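Local coordinates for protein putative peptidase (Clostridium acetobutylicum, PDB 3K9T) that binds one zinc ion per subunit through an aminopeptidase-like domain and probably serves biosynthesis of modified polysaccharides, without being expected to have peptidase activity, at residues A[25-30]-A[196-201]; A[40-45]-A[166-171]. All blocks are in the same frame, centred on the assembly; numbering follows the deposited sequence.

Interaction 1. Residues A[25-30]-A[196-201]; sequences ELFPIC and DNLSGV. With ZN (zinc ion), chain B.
Asp196 OD2 holds the zinc ion at 1.9 Å, two residues ahead of Leu198, the side chain that carries this contact by pushing between Leu26 and Phe27. Each carboxylate oxygen of Asp196 has its own task: OD2 binds the metal together with His190 and His325, while OD1 hydrogen-bonds Tyr187 OH. The peptide bond from Asp196 to Asn197 is cis, as at the metal-binding aspartate of M28-type zinc aminopeptidases. Just after it, Asn197 OD1 accepts from Gly200 N at 3.0 Å in an Asx motif; the bond is bent (137° at the hydrogen), with the donor well above the carbonyl plane.

Across the interface everything is apolar. In Leu198 a chi1 of -71° turns CG toward 25-30, and the fork there gives CD1 to Phe27 and CD2 to Leu26. Leu198 CD1 presses on the turn's backbone, 3.4 Å from Phe27 CA, and also comes to the edge of the Phe27 ring, 4.1 Å from Phe27 CD1. Leu198 CD2 lies 3.8 Å from Leu26 CB, the two leucines slanting across one another. One helical turn on, Val201 CG1 meets Leu26 CD1 at 3.9 Å.

The type I turn from Leu26 to Ile29 closes with Ile29 N on Leu26 O, and Phe27 O bonds Ser192 OG, between the zinc ligands His190 and Asp196 in the chain. The link across is thus hydrocarbon only, on the helix face bearing Leu198 and Val201, whereas Asp196 appears to be held by polar partners: zinc, Tyr187 and, at its backbone N, Asp329.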
ATOM      1  N   GLU A  25      -0.720 -37.589 -29.858  1.00 26.79           N
ATOM      2  CA  GLU A  25      -0.450 -37.634 -31.291  1.00 26.75           C
ATOM      3  C   GLU A  25       0.791 -36.796 -31.665  1.00 26.21           C
ATOM      4  O   GLU A  25       1.606 -37.200 -32.495  1.00 26.59           O
ATOM      5  CB  GLU A  25      -1.666 -37.140 -32.095  1.00 26.31           C
ATOM      6  CG  GLU A  25      -1.430 -37.197 -33.616  1.00 25.43           C
ATOM      7  CD  GLU A  25      -2.683 -36.973 -34.467  1.00 26.83           C
ATOM      8  OE1 GLU A  25      -3.776 -36.729 -33.928  1.00 30.05           O
ATOM      9  OE2 GLU A  25      -2.560 -37.049 -35.703  1.00 28.92           O
ATOM     10  N   LEU A  26       0.937 -35.630 -31.060  1.00 23.85           N
ATOM     11  CA  LEU A  26       2.072 -34.782 -31.383  1.00 23.62           C
ATOM     12  C   LEU A  26       3.406 -35.260 -30.740  1.00 22.44           C
ATOM     13  O   LEU A  26       4.510 -34.916 -31.206  1.00 21.23           O
ATOM     14  CB  LEU A  26       1.760 -33.317 -30.973  1.00 24.86           C
ATOM     15  CG  LEU A  26       0.720 -32.512 -31.765  1.00 20.02           C
ATOM     16  CD1 LEU A  26       0.434 -31.149 -31.126  1.00 17.59           C
ATOM     17  CD2 LEU A  26       1.173 -32.307 -33.191  1.00 26.43           C
ATOM     18  N   PHE A  27       3.313 -36.062 -29.687  1.00 22.48           N
ATOM     19  CA  PHE A  27       4.479 -36.323 -28.820  1.00 22.13           C
ATOM     20  C   PHE A  27       5.737 -36.826 -29.533  1.00 22.81           C
ATOM     21  O   PHE A  27       6.812 -36.266 -29.336  1.00 25.35           O
ATOM     22  CB  PHE A  27       4.066 -37.263 -27.683  1.00 23.90           C
ATOM     23  CG  PHE A  27       5.154 -37.577 -26.721  1.00 25.66           C
ATOM     24  CD1 PHE A  27       5.608 -36.618 -25.839  1.00 25.45           C
ATOM     25  CD2 PHE A  27       5.750 -38.831 -26.718  1.00 20.05           C
ATOM     26  CE1 PHE A  27       6.635 -36.916 -24.954  1.00 26.20           C
ATOM     27  CE2 PHE A  27       6.745 -39.137 -25.836  1.00 17.72           C
ATOM     28  CZ  PHE A  27       7.193 -38.183 -24.947  1.00 25.41           C
ATOM     29  N   PRO A  28       5.610 -37.855 -30.392  1.00 20.96           N
ATOM     30  CA  PRO A  28       6.752 -38.476 -31.042  1.00 19.45           C
ATOM     31  C   PRO A  28       7.530 -37.645 -32.045  1.00 20.51           C
ATOM     32  O   PRO A  28       8.668 -38.000 -32.358  1.00 23.29           O
ATOM     33  CB  PRO A  28       6.116 -39.631 -31.805  1.00 18.31           C
ATOM     34  CG  PRO A  28       4.833 -39.826 -31.214  1.00 18.48           C
ATOM     35  CD  PRO A  28       4.368 -38.490 -30.844  1.00 21.25           C
ATOM     36  N   ILE A  29       6.921 -36.582 -32.552  1.00 19.80           N
ATOM     37  CA  ILE A  29       7.494 -35.783 -33.612  1.00 20.23           C
ATOM     38  C   ILE A  29       8.641 -34.933 -33.081  1.00 22.94           C
ATOM     39  O   ILE A  29       8.531 -34.319 -32.021  1.00 24.77           O
ATOM     40  CB  ILE A  29       6.392 -34.878 -34.260  1.00 20.82           C
ATOM     41  CG1 ILE A  29       5.372 -35.721 -35.023  1.00 20.84           C
ATOM     42  CG2 ILE A  29       7.005 -33.846 -35.171  1.00 18.46           C
ATOM     43  CD1 ILE A  29       4.004 -35.058 -35.172  1.00 26.70           C
ATOM     44  N   CYS A  30       9.723 -34.885 -33.851  1.00 24.25           N
ATOM     45  CA  CYS A  30      10.907 -34.133 -33.513  1.00 25.17           C
ATOM     46  C   CYS A  30      10.856 -32.667 -33.999  1.00 27.73           C
ATOM     47  O   CYS A  30      11.366 -32.311 -35.068  1.00 26.91           O
ATOM     48  CB  CYS A  30      12.117 -34.823 -34.099  1.00 25.02           C
ATOM     49  SG  CYS A  30      13.678 -34.144 -33.486  1.00 32.86           S
ATOM     50  N   ASP A 196       6.223 -28.740 -21.281  1.00 26.68           N
ATOM     51  CA  ASP A 196       6.986 -27.746 -22.037  1.00 24.26           C
ATOM     52  C   ASP A 196       7.433 -28.384 -23.384  1.00 26.30           C
ATOM     53  O   ASP A 196       8.467 -29.043 -23.400  1.00 29.48           O
ATOM     54  CB  ASP A 196       8.180 -27.308 -21.179  1.00 22.33           C
ATOM     55  CG  ASP A 196       9.088 -26.342 -21.889  1.00 22.52           C
ATOM     56  OD1 ASP A 196       8.584 -25.624 -22.770  1.00 24.18           O
ATOM     57  OD2 ASP A 196      10.310 -26.303 -21.593  1.00 19.92           O
ATOM     58  N   ASN A 197       6.685 -28.235 -24.501  1.00 25.42           N
ATOM     59  CA  ASN A 197       5.440 -27.440 -24.583  1.00 26.31           C
ATOM     60  C   ASN A 197       4.357 -27.947 -25.532  1.00 29.36           C
ATOM     61  O   ASN A 197       3.780 -27.149 -26.301  1.00 29.65           O
ATOM     62  CB  ASN A 197       5.717 -25.961 -24.943  1.00 23.78           C
ATOM     63  CG  ASN A 197       4.451 -25.099 -24.897  1.00 26.94           C
ATOM     64  OD1 ASN A 197       3.583 -25.281 -24.035  1.00 20.58           O
ATOM     65  ND2 ASN A 197       4.330 -24.165 -25.845  1.00 22.45           N
ATOM     66  N   LEU A 198       4.036 -29.244 -25.459  1.00 27.71           N
ATOM     67  CA  LEU A 198       2.865 -29.745 -26.187  1.00 26.12           C
ATOM     68  C   LEU A 198       1.593 -29.299 -25.466  1.00 23.85           C
ATOM     69  O   LEU A 198       0.542 -29.236 -26.064  1.00 26.77           O
ATOM     70  CB  LEU A 198       2.856 -31.288 -26.362  1.00 22.98           C
ATOM     71  CG  LEU A 198       3.905 -31.757 -27.351  1.00 27.81           C
ATOM     72  CD1 LEU A 198       3.878 -33.246 -27.505  1.00 16.68           C
ATOM     73  CD2 LEU A 198       3.716 -31.030 -28.711  1.00 16.54           C
ATOM     74  N   SER A 199       1.658 -28.996 -24.181  1.00 24.32           N
ATOM     75  CA  SER A 199       0.432 -28.615 -23.455  1.00 25.44           C
ATOM     76  C   SER A 199      -0.134 -27.274 -23.981  1.00 25.35           C
ATOM     77  O   SER A 199      -1.334 -27.138 -24.219  1.00 25.22           O
ATOM     78  CB  SER A 199       0.701 -28.568 -21.956  1.00 25.58           C
ATOM     79  OG  SER A 199       1.690 -27.599 -21.619  1.00 27.33           O
ATOM     80  N   GLY A 200       0.745 -26.304 -24.210  1.00 26.63           N
ATOM     81  CA  GLY A 200       0.306 -24.986 -24.703  1.00 27.46           C
ATOM     82  C   GLY A 200      -0.235 -25.075 -26.113  1.00 26.92           C
ATOM     83  O   GLY A 200      -1.237 -24.422 -26.470  1.00 23.35           O
ATOM     84  N   VAL A 201       0.451 -25.895 -26.916  1.00 28.00           N
ATOM     85  CA  VAL A 201       0.085 -26.109 -28.297  1.00 24.56           C
ATOM     86  C   VAL A 201      -1.301 -26.732 -28.333  1.00 24.76           C
ATOM     87  O   VAL A 201      -2.166 -26.210 -29.014  1.00 21.85           O
ATOM     88  CB  VAL A 201       1.102 -27.001 -29.072  1.00 22.33           C
ATOM     89  CG1 VAL A 201       0.544 -27.348 -30.467  1.00 16.56           C
ATOM     90  CG2 VAL A 201       2.401 -26.297 -29.190  1.00 13.04           C
TER
HETATM   91 ZN    ZN B 435      11.630 -25.272 -22.573  1.00 27.22          ZN

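Interaction 2. Residues A[40-45]-A[166-171]; sequences KTMDII and SLTYGE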
ATOM      1  N   LYS A  40       5.089 -31.119 -39.669  1.00 21.23           N
ATOM      2  CA  LYS A  40       4.180 -32.232 -39.348  1.00 18.10           C
ATOM      3  C   LYS A  40       3.242 -31.808 -38.229  1.00 19.64           C
ATOM      4  O   LYS A  40       2.084 -32.218 -38.171  1.00 23.63           O
ATOM      5  CB  LYS A  40       4.971 -33.511 -39.027  1.00 19.59           C
ATOM      6  CG  LYS A  40       4.177 -34.795 -39.139  1.00 21.12           C
ATOM      7  N   THR A  41       3.737 -30.933 -37.354  1.00 20.91           N
ATOM      8  CA  THR A  41       2.972 -30.443 -36.218  1.00 22.26           C
ATOM      9  C   THR A  41       1.858 -29.489 -36.668  1.00 23.30           C
ATOM     10  O   THR A  41       0.751 -29.556 -36.152  1.00 20.97           O
ATOM     11  CB  THR A  41       3.919 -29.788 -35.159  1.00 21.81           C
ATOM     12  OG1 THR A  41       4.797 -30.788 -34.677  1.00 20.88           O
ATOM     13  CG2 THR A  41       3.164 -29.188 -33.963  1.00 11.25           C
HETATM   14  N   MSE A  42       2.171 -28.616 -37.627  1.00 24.16           N
HETATM   15  CA  MSE A  42       1.186 -27.738 -38.239  1.00 22.12           C
HETATM   16  C   MSE A  42       0.139 -28.555 -39.012  1.00 23.63           C
HETATM   17  O   MSE A  42      -1.045 -28.161 -39.076  1.00 21.06           O
HETATM   18  CB  MSE A  42       1.858 -26.757 -39.189  1.00 21.43           C
HETATM   19  CG  MSE A  42       2.869 -25.836 -38.519  1.00 19.06           C
HETATM   20 SE   MSE A  42       2.167 -24.691 -37.077  0.75 14.30          SE
HETATM   21  CE  MSE A  42       3.893 -23.928 -36.431  1.00 17.18           C
ATOM     22  N   ASP A  43       0.541 -29.670 -39.621  1.00 22.28           N
ATOM     23  CA  ASP A  43      -0.454 -30.502 -40.294  1.00 22.82           C
ATOM     24  C   ASP A  43      -1.483 -31.028 -39.306  1.00 23.35           C
ATOM     25  O   ASP A  43      -2.695 -31.021 -39.573  1.00 24.37           O
ATOM     26  CB  ASP A  43       0.190 -31.685 -41.028  1.00 24.58           C
ATOM     27  CG  ASP A  43       1.035 -31.248 -42.194  1.00 22.03           C
ATOM     28  OD1 ASP A  43       0.760 -30.185 -42.746  1.00 33.63           O
ATOM     29  OD2 ASP A  43       1.965 -31.969 -42.571  1.00 26.84           O
ATOM     30  N   ILE A  44      -0.995 -31.497 -38.163  1.00 24.35           N
ATOM     31  CA  ILE A  44      -1.871 -32.094 -37.167  1.00 25.67           C
ATOM     32  C   ILE A  44      -2.774 -31.035 -36.579  1.00 25.48           C
ATOM     33  O   ILE A  44      -3.970 -31.269 -36.444  1.00 24.16           O
ATOM     34  CB  ILE A  44      -1.089 -32.902 -36.082  1.00 26.45           C
ATOM     35  CG1 ILE A  44      -0.431 -34.129 -36.769  1.00 25.61           C
ATOM     36  CG2 ILE A  44      -2.050 -33.276 -34.934  1.00 16.83           C
ATOM     37  CD1 ILE A  44       0.782 -34.752 -36.098  1.00 23.92           C
ATOM     38  N   ILE A  45      -2.213 -29.862 -36.280  1.00 24.18           N
ATOM     39  CA  ILE A  45      -3.021 -28.764 -35.770  1.00 21.57           C
ATOM     40  C   ILE A  45      -4.158 -28.433 -36.749  1.00 22.78           C
ATOM     41  O   ILE A  45      -5.286 -28.155 -36.316  1.00 19.31           O
ATOM     42  CB  ILE A  45      -2.193 -27.474 -35.457  1.00 21.14           C
ATOM     43  CG1 ILE A  45      -1.229 -27.733 -34.295  1.00 22.42           C
ATOM     44  CG2 ILE A  45      -3.163 -26.306 -35.090  1.00 12.95           C
ATOM     45  CD1 ILE A  45       0.006 -26.752 -34.182  1.00 18.17           C
ATOM     46  N   SER A 166      13.796 -22.540 -44.577  1.00 21.14           N
ATOM     47  CA  SER A 166      12.898 -21.562 -44.019  1.00 21.65           C
ATOM     48  C   SER A 166      12.332 -21.958 -42.669  1.00 22.80           C
ATOM     49  O   SER A 166      12.274 -23.149 -42.312  1.00 20.07           O
ATOM     50  CB  SER A 166      11.758 -21.291 -44.990  1.00 23.24           C
ATOM     51  OG  SER A 166      11.086 -22.489 -45.266  1.00 25.25           O
ATOM     52  N   LEU A 167      11.904 -20.920 -41.943  1.00 24.59           N
ATOM     53  CA  LEU A 167      11.344 -21.040 -40.609  1.00 25.85           C
ATOM     54  C   LEU A 167       9.821 -20.994 -40.699  1.00 26.99           C
ATOM     55  O   LEU A 167       9.254 -20.033 -41.232  1.00 27.44           O
ATOM     56  CB  LEU A 167      11.860 -19.897 -39.707  1.00 26.25           C
ATOM     57  CG  LEU A 167      11.342 -19.797 -38.259  1.00 21.99           C
ATOM     58  CD1 LEU A 167      12.426 -19.269 -37.328  1.00 20.90           C
ATOM     59  CD2 LEU A 167      10.121 -18.960 -38.185  1.00 12.81           C
ATOM     60  N   THR A 168       9.188 -22.041 -40.174  1.00 27.86           N
ATOM     61  CA  THR A 168       7.739 -22.185 -40.185  1.00 28.40           C
ATOM     62  C   THR A 168       7.084 -21.548 -38.977  1.00 28.23           C
ATOM     63  O   THR A 168       7.558 -21.751 -37.846  1.00 25.66           O
ATOM     64  CB  THR A 168       7.322 -23.676 -40.158  1.00 28.54           C
ATOM     65  OG1 THR A 168       8.067 -24.396 -41.153  1.00 29.64           O
ATOM     66  CG2 THR A 168       5.789 -23.811 -40.409  1.00 20.73           C
ATOM     67  N   TYR A 169       6.035 -20.761 -39.219  1.00 26.40           N
ATOM     68  CA  TYR A 169       5.113 -20.391 -38.136  1.00 27.41           C
ATOM     69  C   TYR A 169       3.677 -20.442 -38.638  1.00 26.82           C
ATOM     70  O   TYR A 169       3.423 -20.222 -39.824  1.00 26.54           O
ATOM     71  CB  TYR A 169       5.436 -19.056 -37.442  1.00 24.76           C
ATOM     72  CG  TYR A 169       5.175 -17.782 -38.221  1.00 21.91           C
ATOM     73  CD1 TYR A 169       3.942 -17.199 -38.227  1.00 19.31           C
ATOM     74  CD2 TYR A 169       6.178 -17.141 -38.878  1.00 27.82           C
ATOM     75  CE1 TYR A 169       3.715 -16.041 -38.875  1.00 25.24           C
ATOM     76  CE2 TYR A 169       5.957 -15.960 -39.542  1.00 24.02           C
ATOM     77  CZ  TYR A 169       4.732 -15.418 -39.538  1.00 26.97           C
ATOM     78  OH  TYR A 169       4.505 -14.249 -40.239  1.00 19.61           O
ATOM     79  N   GLY A 170       2.758 -20.771 -37.734  1.00 27.12           N
ATOM     80  CA  GLY A 170       1.333 -20.844 -38.052  1.00 27.53           C
ATOM     81  C   GLY A 170       0.506 -19.774 -37.343  1.00 24.60           C
ATOM     82  O   GLY A 170       0.830 -19.348 -36.241  1.00 24.03           O
ATOM     83  N   GLU A 171      -0.604 -19.395 -37.949  1.00 22.12           N
ATOM     84  CA  GLU A 171      -1.408 -18.302 -37.431  1.00 23.88           C
ATOM     85  C   GLU A 171      -2.892 -18.481 -37.781  1.00 25.23           C
ATOM     86  O   GLU A 171      -3.243 -18.860 -38.908  1.00 24.25           O
ATOM     87  CB  GLU A 171      -0.864 -17.020 -38.042  1.00 24.26           C
ATOM     88  CG  GLU A 171      -1.503 -15.742 -37.643  1.00 25.34           C
ATOM     89  CD  GLU A 171      -0.752 -14.531 -38.237  1.00 26.53           C
ATOM     90  OE1 GLU A 171       0.245 -14.716 -38.971  1.00 22.25           O
ATOM     91  OE2 GLU A 171      -1.123 -13.384 -37.931  1.00 26.62           O
TER
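Met42, modelled as selenomethionine, reaches from helix 40-45 to strand 166-171 and makes nearly the whole contact. Its chain kinks at chi2 (-59°), which brings the selenium and terminal methyl against the strand backbone. Met42 CE sits 3.6 Å from Gly170 N and 4.1 Å from Tyr169 CA; Met42 SE is 4.1 Å from Gly170 CA. Gly170, with no side chain, offers its bare backbone to the selenium and methyl. Farther back, Met42 CG meets the Thr168 methyl CG2 at 4.0 Å. That methyl stands anti to its own backbone N, while the hydroxyl is turned off to Glu55 OE2 on the edge strand 52-57. Ile53 and Phe224, from the strands flanking 166-171, also touch Met42, so its side chain is buried among three strands.

The helix's outer side is much looser. Asp43 is exposed and pairs with Arg46, and the side chain of Lys40 is modelled only as far as CG, consistent with a mobile end. The sheet's other face, by contrast, is well packed: Tyr169 points away from the helix, its ring stacks on His54 and meets Trp234 at close to a right angle, and its OH is hydrogen-bonded to Arg237 NE.

Helix and strand segments run almost parallel, at 14° with their axes 9.5 Å apart. With helix 36-45 on one face of the mixed eight-stranded sheet and helix 229-237, which carries Trp234 and Arg237, on the other, the arrangement is a three-layer alpha/beta/alpha one, consistent with zinc-exopeptidase-like domains.

The two interactions lie with centres about 12 Å apart in the aminopeptidase-like part, and their first segments lie on consecutive helices, 12-26 and 36-45. Along the chain the order is 25-30, 40-45, 166-171, 196-201, so interaction 2 nests inside the loop closed by interaction 1. They touch directly: Leu26 CD2 lies 3.8 Å from Thr41 CG2, and Ile29 CD1 meets Ile44 CD1. Packing thus runs unbroken from sheet strand 166-174 through helix 36-45 and the end of helix 12-26 to the zinc-bearing helix 194-211. The insert, residues 57-165, follows strand 52-57 and precedes 166-171, yet the N-terminal helices still join the later core as one domain.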